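Local coordinates for protein VlsE1 (Borreliella burgdorferi, PDB 1L8W) that is a variable surface antigen of the Lyme disease spirochaete, a lipoprotein whose sequence switching probably lets the bacterium evade the host immune response, at residues 112-117 against 326-331; 140-145 against 195-200; 161-166 against 226-231; 174-179 against 217-222; 209-214 against 299-304. One frame throughout, in Å; residues are numbered along the deposited sequence.

Interaction 1 (112-117 against 326-331); sequences KEVSEL and SGLRKV
Val-114 holds CG1 anti to its backbone N (chi1 175°) and CG2 beside that nitrogen, a fork that points one methyl at Leu-328 and the other at Gly-327 and Val-331. CG2 of Val-114 comes to 3.1 Å from O of Gly-327, a tight approach over the backbone of a residue with no side chain, where the CA atoms of Val-114 and Gly-327 are 5.4 Å apart. The same CG2 of Val-114 meets CG1 of Val-331 at 3.6 Å. On the other branch, CG1 of Val-114 lies 4.2 Å from CD2 of Leu-328; that leucine starts away from the partner helix, its end curls back, and the two side chains cross at about a right angle.

Glu-113 places CG between the backbone N and the carbonyl carbon (chi1 51°) and then runs out extended, which carries its carboxylate across the methylenes of Lys-330. OE2 of Glu-113 touches CD of Lys-330 at 3.1 Å, but the bent lysine chain leaves NZ of Lys-330 4.7 Å from OE2 of Glu-113. The opposite charges may attract, yet no salt bridge forms.

The two segments belong to helices 106-131 and 294-333, which run antiparallel here at 167° with their axes 9.4 Å apart. Helix 59-80 packs beside them, its Leu-80 touching both Val-114 and Leu-328, while Ala-110, a turn before Val-114, meets Lys-330 and Val-331.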
# COMPACT_ATOMS: atom_id res chain seq x y z
N LYS A 112 22.77 9.25 -19.34
CA LYS A 112 22.05 10.41 -18.84
C LYS A 112 20.59 10.06 -18.58
O LYS A 112 20.03 10.39 -17.53
CB LYS A 112 22.13 11.55 -19.86
CG LYS A 112 21.54 12.87 -19.37
CD LYS A 112 21.55 13.91 -20.48
CE LYS A 112 21.08 15.27 -19.98
NZ LYS A 112 21.96 15.78 -18.89
N GLU A 113 19.97 9.38 -19.55
CA GLU A 113 18.57 8.99 -19.43
C GLU A 113 18.32 8.02 -18.27
O GLU A 113 17.34 8.15 -17.54
CB GLU A 113 18.10 8.36 -20.75
CG GLU A 113 19.00 7.26 -21.27
CD GLU A 113 18.43 6.55 -22.48
OE1 GLU A 113 18.09 7.23 -23.47
OE2 GLU A 113 18.31 5.30 -22.44
N VAL A 114 19.21 7.04 -18.12
CA VAL A 114 19.09 6.06 -17.05
C VAL A 114 19.33 6.75 -15.71
O VAL A 114 18.70 6.43 -14.70
CB VAL A 114 20.10 4.91 -17.24
CG1 VAL A 114 20.05 3.96 -16.07
CG2 VAL A 114 19.79 4.17 -18.52
N SER A 115 20.25 7.72 -15.71
CA SER A 115 20.58 8.47 -14.51
C SER A 115 19.37 9.29 -14.06
O SER A 115 19.06 9.35 -12.88
CB SER A 115 21.77 9.39 -14.77
OG SER A 115 22.08 10.18 -13.63
N GLU A 116 18.70 9.91 -15.02
CA GLU A 116 17.53 10.74 -14.73
C GLU A 116 16.43 9.85 -14.17
O GLU A 116 15.69 10.24 -13.26
CB GLU A 116 17.04 11.43 -16.01
CG GLU A 116 16.49 12.83 -15.81
CD GLU A 116 17.44 13.91 -16.33
OE1 GLU A 116 17.85 13.82 -17.50
OE2 GLU A 116 17.75 14.86 -15.57
N LEU A 117 16.33 8.65 -14.73
CA LEU A 117 15.35 7.67 -14.32
C LEU A 117 15.63 7.36 -12.85
O LEU A 117 14.74 7.46 -12.00
CB LEU A 117 15.48 6.40 -15.18
CG LEU A 117 14.45 5.26 -15.19
CD1 LEU A 117 15.11 3.99 -14.70
CD2 LEU A 117 13.23 5.61 -14.34
N SER A 326 16.00 -2.70 -17.59
CA SER A 326 15.83 -2.29 -18.98
C SER A 326 16.62 -1.01 -19.26
O SER A 326 17.00 -0.75 -20.40
CB SER A 326 14.34 -2.06 -19.29
OG SER A 326 13.82 -0.93 -18.62
N GLY A 327 16.85 -0.22 -18.22
CA GLY A 327 17.61 1.00 -18.39
C GLY A 327 19.08 0.66 -18.53
O GLY A 327 19.77 1.18 -19.41
N LEU A 328 19.57 -0.23 -17.67
CA LEU A 328 20.96 -0.65 -17.72
C LEU A 328 21.22 -1.47 -18.97
O LEU A 328 22.33 -1.48 -19.49
CB LEU A 328 21.32 -1.46 -16.47
CG LEU A 328 21.31 -0.69 -15.14
CD1 LEU A 328 21.76 -1.61 -14.01
CD2 LEU A 328 22.24 0.51 -15.25
N ARG A 329 20.19 -2.17 -19.44
CA ARG A 329 20.31 -2.99 -20.64
C ARG A 329 20.38 -2.06 -21.84
O ARG A 329 21.08 -2.34 -22.81
CB ARG A 329 19.09 -3.90 -20.79
CG ARG A 329 19.13 -4.74 -22.04
CD ARG A 329 17.78 -5.38 -22.32
NE ARG A 329 17.81 -6.17 -23.55
CZ ARG A 329 18.12 -5.69 -24.74
NH1 ARG A 329 18.43 -4.40 -24.88
NH2 ARG A 329 18.13 -6.48 -25.81
N LYS A 330 19.63 -0.97 -21.77
CA LYS A 330 19.57 0.03 -22.83
C LYS A 330 20.96 0.59 -23.10
O LYS A 330 21.37 0.73 -24.25
CB LYS A 330 18.62 1.16 -22.41
CG LYS A 330 18.06 1.99 -23.55
CD LYS A 330 19.12 2.85 -24.22
CE LYS A 330 18.51 3.71 -25.31
NZ LYS A 330 17.89 2.89 -26.40
N VAL A 331 21.70 0.91 -22.03
CA VAL A 331 23.05 1.43 -22.20
C VAL A 331 23.95 0.28 -22.65
O VAL A 331 24.94 0.50 -23.34
CB VAL A 331 23.61 2.02 -20.87
CG1 VAL A 331 22.70 3.13 -20.37
CG2 VAL A 331 23.74 0.93 -19.83

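Interaction 2 (140-145 against 195-200); sequences EVVADA and GKAGAA
The methyl of Ala-197 lies over the faces of two successive peptide groups, 143-144 and 144-145, rather than at their edges. Its CB stands almost straight above O of Ala-143, at 3.7 Å, and in the same way above O of Asp-144. A third carbonyl reaches it more obliquely: O of Val-142 is 3.6 Å from CB of Ala-197, which sits well out of that peptide's plane. The 143-144 peptide also has N of Gly-198 on the face that bears the methyl, tilted far from the plane; although N of Gly-198 is only 2.9 Å from O of Ala-143, the angle is too poor for a hydrogen bond.

Val-142 belongs to strand 141-142, which runs parallel to strand 287-288 in a two-stranded sheet within this largely helical protein. Its backbone bonds to Phe-287 and Val-289, and Ala-288 of the partner strand touches both Val-142 and Ala-197. The 195-200 loop, which lies between helices 153-170 and 205-216, therefore lies against the end of this small sheet, while Val-141 packs on helix 294-333.

Beyond the strand the roles reverse, and Ala-145 covers a peptide of the loop. CA of Ala-145 is poised over the face of the 197-198 peptide, in a bent CA-H...O contact with O of Ala-197 (3.4 Å, 126° at the hydrogen). CB of Ala-145 leans over the same face, 3.4 Å from O of Ala-197. Gly-198 turns with a positive phi of 74° and puts no side chain between its backbone and that methyl. At the strand side, CG2 of Val-142 meets CB of Ala-197 at 4.3 Å.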
# COMPACT_ATOMS: atom_id res chain seq x y z
N GLU A 140 -2.49 -3.56 13.25
CA GLU A 140 -2.93 -3.16 14.57
C GLU A 140 -4.44 -3.34 14.66
O GLU A 140 -5.17 -2.86 13.81
CB GLU A 140 -2.60 -1.69 14.83
CG GLU A 140 -1.40 -1.48 15.72
CD GLU A 140 -1.60 -2.10 17.09
OE1 GLU A 140 -2.46 -1.60 17.84
OE2 GLU A 140 -0.90 -3.09 17.41
N VAL A 141 -4.89 -4.04 15.70
CA VAL A 141 -6.31 -4.31 15.91
C VAL A 141 -6.77 -3.77 17.26
O VAL A 141 -6.20 -4.13 18.29
CB VAL A 141 -6.59 -5.82 15.89
CG1 VAL A 141 -8.07 -6.08 16.20
CG2 VAL A 141 -6.18 -6.41 14.54
N VAL A 142 -7.79 -2.92 17.26
CA VAL A 142 -8.32 -2.35 18.50
C VAL A 142 -9.78 -2.74 18.75
O VAL A 142 -10.60 -2.76 17.83
CB VAL A 142 -8.21 -0.80 18.52
CG1 VAL A 142 -6.76 -0.39 18.42
CG2 VAL A 142 -9.00 -0.20 17.38
N ALA A 143 -10.09 -3.05 20.01
CA ALA A 143 -11.44 -3.44 20.41
C ALA A 143 -12.04 -2.39 21.36
O ALA A 143 -13.26 -2.33 21.53
CB ALA A 143 -11.40 -4.79 21.09
N ASP A 144 -11.17 -1.60 21.98
CA ASP A 144 -11.59 -0.54 22.90
C ASP A 144 -12.04 0.69 22.11
O ASP A 144 -11.28 1.23 21.30
CB ASP A 144 -10.44 -0.13 23.84
CG ASP A 144 -10.14 -1.18 24.88
OD1 ASP A 144 -11.10 -1.69 25.51
OD2 ASP A 144 -8.95 -1.49 25.09
N ALA A 145 -13.26 1.13 22.37
CA ALA A 145 -13.83 2.29 21.69
C ALA A 145 -12.92 3.51 21.67
O ALA A 145 -13.01 4.35 20.77
CB ALA A 145 -15.16 2.65 22.33
N GLY A 195 -14.44 1.30 10.92
CA GLY A 195 -15.27 2.14 11.76
C GLY A 195 -14.79 2.20 13.20
O GLY A 195 -13.63 1.93 13.48
N LYS A 196 -15.69 2.54 14.11
CA LYS A 196 -15.34 2.63 15.52
C LYS A 196 -15.25 1.25 16.13
O LYS A 196 -15.60 0.25 15.50
CB LYS A 196 -16.38 3.48 16.27
CG LYS A 196 -17.79 2.98 16.15
CD LYS A 196 -18.79 4.02 16.64
CE LYS A 196 -18.75 5.27 15.77
NZ LYS A 196 -19.79 6.26 16.18
N ALA A 197 -14.76 1.19 17.36
CA ALA A 197 -14.61 -0.08 18.07
C ALA A 197 -15.48 -0.10 19.31
O ALA A 197 -16.15 0.88 19.63
CB ALA A 197 -13.15 -0.28 18.46
N GLY A 198 -15.46 -1.23 20.00
CA GLY A 198 -16.24 -1.38 21.22
C GLY A 198 -17.73 -1.54 21.01
O GLY A 198 -18.18 -2.30 20.16
N ALA A 199 -18.49 -0.80 21.81
CA ALA A 199 -19.95 -0.82 21.80
C ALA A 199 -20.63 -0.88 20.43
O ALA A 199 -20.87 -1.96 19.89
CB ALA A 199 -20.48 0.38 22.58
N ALA A 200 -20.95 0.28 19.87
CA ALA A 200 -21.63 0.34 18.58
C ALA A 200 -20.72 0.06 17.38
O ALA A 200 -20.83 0.72 16.34
CB ALA A 200 -22.30 1.70 18.41

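Interaction 3 (161-166 against 226-231); sequences KGIKEI and AIVTAA
Lys-161 meets Ala-231 through its backbone alone, at a steep helix-helix crossing between helices 153-170 and 220-230 in this predominantly helical protein. The local axes cross at -107° and approach to 8.3 Å, so contact is confined to a short patch on each helix. N of Lys-161 is 4.3 Å from CB of Ala-231, while the lysine side chain sets off away from the partner.

Two residues on, Ile-163 faces the other helix and touches it with both branches. CD1 of Ile-163 reaches CG2 of Ile-227 at 4.1 Å, the two side chains passing at a slant. Its shorter branch, CG2 of Ile-163, lies 4.3 Å from CG2 of Val-228. Ile-316 of helix 294-333 also packs on Ile-163, and Ala-274 of helix 269-281 on Ile-227, so this edge of the contact runs into the helical core.

Lys-164 covers the more open edge with its aliphatic stem. The stem leaves with CG trans to the main-chain nitrogen (chi1 178°) and crosses Val-228 at about a right angle, with CG of Lys-164 4.1 Å from CG1 of Val-228. Bends at chi3 (83°) and chi4 then turn the chain, and NZ has long, weak ion pairs with Asp-232 and Glu-168. Ala-231 fits against the stem, its CB 3.9 Å from CB of Lys-164, and CD of Lys-164 rests 3.7 Å from O of Val-228.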
# COMPACT_ATOMS: atom_id res chain seq x y z
N LYS A 161 0.80 9.09 -2.88
CA LYS A 161 1.45 9.95 -3.86
C LYS A 161 2.85 9.44 -4.16
O LYS A 161 3.30 9.47 -5.30
CB LYS A 161 1.51 11.39 -3.35
CG LYS A 161 2.23 12.34 -4.29
CD LYS A 161 2.18 13.76 -3.77
CE LYS A 161 2.90 14.72 -4.71
NZ LYS A 161 2.83 16.12 -4.21
N GLY A 162 3.53 8.96 -3.12
CA GLY A 162 4.87 8.44 -3.32
C GLY A 162 4.79 7.26 -4.28
O GLY A 162 5.55 7.17 -5.23
N ILE A 163 3.85 6.37 -4.01
CA ILE A 163 3.64 5.19 -4.85
C ILE A 163 3.28 5.59 -6.28
O ILE A 163 3.77 4.99 -7.23
CB ILE A 163 2.54 4.29 -4.26
CG1 ILE A 163 3.04 3.69 -2.94
CG2 ILE A 163 2.17 3.20 -5.26
CD1 ILE A 163 2.10 2.68 -2.33
N LYS A 164 2.44 6.61 -6.43
CA LYS A 164 2.08 7.07 -7.77
C LYS A 164 3.34 7.58 -8.49
O LYS A 164 3.56 7.26 -9.66
CB LYS A 164 1.04 8.19 -7.72
CG LYS A 164 0.68 8.74 -9.10
CD LYS A 164 -0.57 9.62 -9.07
CE LYS A 164 -0.26 11.04 -8.66
NZ LYS A 164 0.41 11.82 -9.75
N GLU A 165 4.15 8.36 -7.78
CA GLU A 165 5.39 8.89 -8.35
C GLU A 165 6.34 7.77 -8.74
O GLU A 165 7.00 7.82 -9.79
CB GLU A 165 6.07 9.84 -7.36
CG GLU A 165 5.58 11.29 -7.45
CD GLU A 165 5.83 12.10 -6.18
OE1 GLU A 165 6.87 11.90 -5.52
OE2 GLU A 165 4.97 12.95 -5.84
N ILE A 166 6.42 6.74 -7.90
CA ILE A 166 7.30 5.62 -8.19
C ILE A 166 6.86 4.93 -9.48
O ILE A 166 7.67 4.71 -10.38
CB ILE A 166 7.28 4.59 -7.05
CG1 ILE A 166 8.05 5.13 -5.84
CG2 ILE A 166 7.85 3.28 -7.54
CD1 ILE A 166 7.98 4.23 -4.61
N ALA A 226 -4.62 0.21 -8.09
CA ALA A 226 -5.73 0.84 -7.38
C ALA A 226 -5.24 2.02 -6.53
O ALA A 226 -5.95 3.01 -6.37
CB ALA A 226 -6.45 -0.19 -6.49
N ILE A 227 -4.03 1.92 -5.98
CA ILE A 227 -3.50 3.01 -5.16
C ILE A 227 -3.04 4.16 -6.06
O ILE A 227 -3.24 5.33 -5.75
CB ILE A 227 -2.32 2.53 -4.28
CG1 ILE A 227 -2.82 1.53 -3.23
CG2 ILE A 227 -1.67 3.74 -3.60
CD1 ILE A 227 -1.71 0.83 -2.42
N VAL A 228 -2.44 3.82 -7.19
CA VAL A 228 -1.99 4.82 -8.14
C VAL A 228 -3.17 5.68 -8.62
O VAL A 228 -3.08 6.91 -8.66
CB VAL A 228 -1.32 4.15 -9.35
CG1 VAL A 228 -0.92 5.20 -10.37
CG2 VAL A 228 -0.10 3.36 -8.89
N THR A 229 -4.27 5.03 -8.98
CA THR A 229 -5.47 5.72 -9.45
C THR A 229 -6.05 6.57 -8.34
O THR A 229 -6.45 7.72 -8.55
CB THR A 229 -6.56 4.71 -9.90
OG1 THR A 229 -6.03 3.86 -10.93
CG2 THR A 229 -7.79 5.42 -10.44
N ALA A 230 -6.10 6.00 -7.14
CA ALA A 230 -6.63 6.70 -5.99
C ALA A 230 -5.90 8.02 -5.75
O ALA A 230 -6.53 9.03 -5.47
CB ALA A 230 -6.53 5.82 -4.77
N ALA A 231 -4.58 8.00 -5.86
CA ALA A 231 -3.76 9.19 -5.65
C ALA A 231 -4.16 10.33 -6.57
O ALA A 231 -3.86 11.50 -6.29
CB ALA A 231 -2.28 8.85 -5.84

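Interaction 4 (174-179 against 217-222); sequences EKLKAV and AVSGEQ
Ser-219, which follows Val-218, whose O accepts a hydrogen bond from Lys-311 of helix 294-333, meets Leu-176 at the start of helix 220-230, where the serine occupies the N-cap position. Its backbone N donates to OE1 of Gln-222, three residues on, at 3.1 Å. This bond is nearly straight (169° at the hydrogen), approaches somewhat out of the amide plane, and forms the side-chain-to-backbone half of a capping box. OG of Ser-219 donates instead to OE1 of Glu-221, 3.0 Å away, arriving on the anti side and 23° out of the carboxylate plane. Over this capping network sits the isobutyl end of Leu-176, whose CD2 is 3.9 Å from OG of Ser-219.

Glu-221 follows, its chain bent at chi2 (62°), a turn that brings the carboxylate back toward the serine. While OE1 of Glu-221 is held by the cap, OE2 of Glu-221 forms a salt bridge of 3.4 Å with NZ of Lys-175. The extended lysine crosses the glutamate at a slant and adds an aliphatic contact, with CD of Lys-175 3.4 Å from CG of Glu-221. Two partners thus probably restrict the rotation of the carboxylate, and its charge at the first turn would probably also interact favourably with the helix dipole.

Gln-222, with its OE1 committed to the cap, turns its amide near CD2 of Leu-176. In the 174-179 loop the backbone of Leu-176 is modelled as an inverse gamma turn, though its closing bond is weak and the local geometry doubtful. The leucine carbonyl looks to the stem of the glutamine: O of Leu-176 lies 3.7 Å from CG of Gln-222.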
# COMPACT_ATOMS: atom_id res chain seq x y z
N GLU A 174 0.61 -0.49 -16.76
CA GLU A 174 1.43 -1.60 -17.21
C GLU A 174 1.05 -2.93 -16.56
O GLU A 174 0.45 -2.96 -15.48
CB GLU A 174 2.90 -1.28 -16.92
CG GLU A 174 3.89 -2.24 -17.56
CD GLU A 174 5.32 -1.94 -17.16
OE1 GLU A 174 5.74 -0.76 -17.26
OE2 GLU A 174 6.03 -2.88 -16.76
N LYS A 175 1.42 -4.01 -17.23
CA LYS A 175 1.18 -5.37 -16.77
C LYS A 175 -0.30 -5.67 -16.56
O LYS A 175 -1.16 -5.10 -17.23
CB LYS A 175 1.95 -5.62 -15.47
CG LYS A 175 2.20 -7.09 -15.19
CD LYS A 175 2.94 -7.27 -13.89
CE LYS A 175 3.31 -8.73 -13.69
NZ LYS A 175 4.01 -8.91 -12.39
N LEU A 176 -0.60 -6.57 -15.62
CA LEU A 176 -1.97 -6.94 -15.31
C LEU A 176 -2.65 -5.78 -14.59
O LEU A 176 -3.12 -5.93 -13.47
CB LEU A 176 -2.00 -8.19 -14.42
CG LEU A 176 -3.38 -8.74 -14.05
CD1 LEU A 176 -4.05 -9.33 -15.28
CD2 LEU A 176 -3.24 -9.80 -12.97
N LYS A 177 -2.67 -4.63 -15.25
CA LYS A 177 -3.29 -3.44 -14.68
C LYS A 177 -4.79 -3.67 -14.59
O LYS A 177 -5.52 -2.85 -14.02
CB LYS A 177 -2.99 -2.22 -15.55
CG LYS A 177 -3.68 -0.94 -15.07
CD LYS A 177 -3.42 0.21 -16.03
CE LYS A 177 -4.16 1.46 -15.61
NZ LYS A 177 -3.89 2.58 -16.55
N ALA A 178 -5.24 -4.78 -15.17
CA ALA A 178 -6.66 -5.14 -15.17
C ALA A 178 -6.90 -6.37 -16.02
O ALA A 178 -6.41 -7.46 -15.72
CB ALA A 178 -7.50 -3.97 -15.69
N VAL A 179 -7.67 -6.18 -17.09
CA VAL A 179 -8.02 -7.25 -18.03
C VAL A 179 -8.49 -8.50 -17.28
O VAL A 179 -7.97 -9.60 -17.48
CB VAL A 179 -6.83 -7.59 -18.95
CG1 VAL A 179 -7.30 -8.47 -20.11
CG2 VAL A 179 -6.20 -6.30 -19.49
N ALA A 217 -8.01 -12.31 -3.30
CA ALA A 217 -8.58 -12.26 -4.65
C ALA A 217 -7.90 -11.33 -5.65
O ALA A 217 -8.35 -11.22 -6.80
CB ALA A 217 -10.06 -11.90 -4.56
N VAL A 218 -6.83 -10.66 -5.25
CA VAL A 218 -6.13 -9.75 -6.15
C VAL A 218 -4.61 -9.87 -6.04
O VAL A 218 -4.08 -10.27 -5.01
CB VAL A 218 -6.54 -8.28 -5.88
CG1 VAL A 218 -8.04 -8.11 -6.10
CG2 VAL A 218 -6.16 -7.89 -4.45
N SER A 219 -3.90 -9.54 -7.12
CA SER A 219 -2.45 -9.64 -7.11
C SER A 219 -1.87 -8.32 -6.57
O SER A 219 -2.61 -7.37 -6.30
CB SER A 219 -1.93 -9.94 -8.52
OG SER A 219 -2.06 -8.83 -9.41
N GLY A 220 -0.56 -8.27 -6.42
CA GLY A 220 0.08 -7.06 -5.92
C GLY A 220 -0.04 -5.94 -6.93
O GLY A 220 -0.29 -4.79 -6.56
N GLU A 221 0.14 -6.27 -8.21
CA GLU A 221 0.03 -5.28 -9.28
C GLU A 221 -1.32 -4.57 -9.23
O GLU A 221 -1.39 -3.34 -9.27
CB GLU A 221 0.18 -5.95 -10.65
CG GLU A 221 1.53 -6.59 -10.91
CD GLU A 221 1.83 -7.71 -9.93
OE1 GLU A 221 0.95 -8.57 -9.72
OE2 GLU A 221 2.95 -7.74 -9.38
N GLN A 222 -2.40 -5.35 -9.12
CA GLN A 222 -3.75 -4.79 -9.07
C GLN A 222 -3.94 -3.85 -7.89
O GLN A 222 -4.56 -2.80 -8.03
CB GLN A 222 -4.78 -5.92 -9.01
CG GLN A 222 -4.93 -6.68 -10.31
CD GLN A 222 -5.94 -7.81 -10.20
OE1 GLN A 222 -5.64 -8.88 -9.66
NE2 GLN A 222 -7.15 -7.58 -10.69

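Interaction 5 (209-214 against 299-304); sequences SKAAGA and GAIKGA
Ala-304 presses its methyl against the backbone of Ala-212, with CB of Ala-304 3.5 Å from CA of Ala-212. The two methyls also meet, CB of Ala-212 lying 3.9 Å from CB of Ala-304. One turn back, CB of Ala-212 approaches O of Ala-300 at 4.0 Å, so this methyl lies between residues 300 and 304 of the partner. CB of Ala-300 in turn comes to 4.3 Å from N of Ser-209.

Ala-211 extends the contact on the inner side. Its CB is met end-on by CD1 of Ile-301, 3.9 Å away; the isoleucine leaves its helix pointing along the interface, and a turn at chi2 (52°) brings CD1 round to the alanine. O of Ala-211 is also 3.8 Å from CB of Ala-304.

Further out, Leu-193 from a loop touches both Ala-211 and Ile-301, and Ile-276 of helix 269-281 packs on Ala-211. Lys-302, on a different face of its helix, forms salt bridges with Asp-56 and Glu-306. Helix 294-333 is kinked at 299-300, where the contact begins.

With alanines and no bulky residue at the centre, the axes of helices 205-216 and 294-333 approach to 8.0 Å. They run in nearly the same direction, crossing at 24°, and Ser-209 and Ala-212 lie opposite Ala-300 and Ala-304. Residues spaced three apart against residues spaced four apart at this angle are consistent with ridges-into-grooves packing of the shallow, positive class.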
# COMPACT_ATOMS: atom_id res chain seq x y z
N SER A 209 -12.66 -11.77 7.76
CA SER A 209 -12.50 -12.81 6.74
C SER A 209 -12.72 -12.17 5.37
O SER A 209 -12.07 -12.52 4.39
CB SER A 209 -13.51 -13.94 6.98
OG SER A 209 -13.24 -15.07 6.18
N LYS A 210 -13.64 -11.21 5.33
CA LYS A 210 -13.96 -10.48 4.10
C LYS A 210 -12.75 -9.69 3.65
O LYS A 210 -12.42 -9.66 2.46
CB LYS A 210 -15.14 -9.53 4.35
CG LYS A 210 -16.46 -10.24 4.73
CD LYS A 210 -16.83 -11.30 3.70
CE LYS A 210 -18.18 -11.94 4.00
NZ LYS A 210 -19.32 -11.03 3.69
N ALA A 211 -12.08 -9.05 4.61
CA ALA A 211 -10.88 -8.25 4.33
C ALA A 211 -9.77 -9.14 3.80
O ALA A 211 -9.07 -8.76 2.86
CB ALA A 211 -10.42 -7.52 5.59
N ALA A 212 -9.59 -10.31 4.40
CA ALA A 212 -8.56 -11.21 3.93
C ALA A 212 -8.94 -11.77 2.54
O ALA A 212 -8.08 -11.93 1.68
CB ALA A 212 -8.36 -12.34 4.92
N GLY A 213 -10.22 -12.06 2.33
CA GLY A 213 -10.67 -12.60 1.05
C GLY A 213 -10.44 -11.62 -0.08
O GLY A 213 -9.97 -12.00 -1.15
N ALA A 214 -10.75 -10.35 0.17
CA ALA A 214 -10.56 -9.29 -0.80
C ALA A 214 -9.09 -9.22 -1.21
O ALA A 214 -8.76 -9.09 -2.39
CB ALA A 214 -11.02 -7.95 -0.20
N GLY A 299 -6.42 -12.27 14.23
CA GLY A 299 -5.60 -13.04 13.30
C GLY A 299 -5.93 -12.83 11.84
O GLY A 299 -5.04 -12.68 11.01
N ALA A 300 -7.22 -12.80 11.53
CA ALA A 300 -7.68 -12.62 10.16
C ALA A 300 -7.39 -11.24 9.59
O ALA A 300 -6.90 -11.11 8.47
CB ALA A 300 -9.17 -12.91 10.07
N ILE A 301 -7.69 -10.19 10.34
CA ILE A 301 -7.44 -8.86 9.81
C ILE A 301 -5.93 -8.58 9.74
O ILE A 301 -5.45 -7.92 8.83
CB ILE A 301 -8.13 -7.77 10.65
CG1 ILE A 301 -7.82 -6.40 10.04
CG2 ILE A 301 -7.63 -7.81 12.08
CD1 ILE A 301 -8.14 -6.31 8.54
N LYS A 302 -5.20 -9.10 10.72
CA LYS A 302 -3.76 -8.94 10.78
C LYS A 302 -3.13 -9.62 9.55
O LYS A 302 -2.24 -9.06 8.91
CB LYS A 302 -3.25 -9.59 12.07
CG LYS A 302 -1.78 -9.42 12.37
CD LYS A 302 -1.41 -10.11 13.68
CE LYS A 302 0.10 -10.07 13.94
NZ LYS A 302 0.87 -10.83 12.90
N GLY A 303 -3.62 -10.80 9.22
CA GLY A 303 -3.09 -11.52 8.07
C GLY A 303 -3.34 -10.78 6.78
O GLY A 303 -2.50 -10.79 5.88
N ALA A 304 -4.49 -10.12 6.70
CA ALA A 304 -4.88 -9.38 5.50
C ALA A 304 -4.04 -8.13 5.29
O ALA A 304 -3.53 -7.88 4.20
CB ALA A 304 -6.37 -9.00 5.59

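In the fold
Helix 294-333 serves both interaction 1 and interaction 5, about 40 Å apart between centres and on opposite sides of the chain's centre. The former is an antiparallel surface contact edged by charged residues, the latter a partly buried alanine contact between nearly parallel helices. Interaction 2, partly buried and made largely by backbone carbonyls and methyls, touches interaction 5 through Val-141 and Ile-301. Interactions 3 and 4 share helix 220-230: interaction 3, nearest the centre of the chain, is aliphatic and reaches the helical core, whereas interaction 4 is a surface contact at the helix's N-terminal end and has the one salt bridge across any of the five pairs.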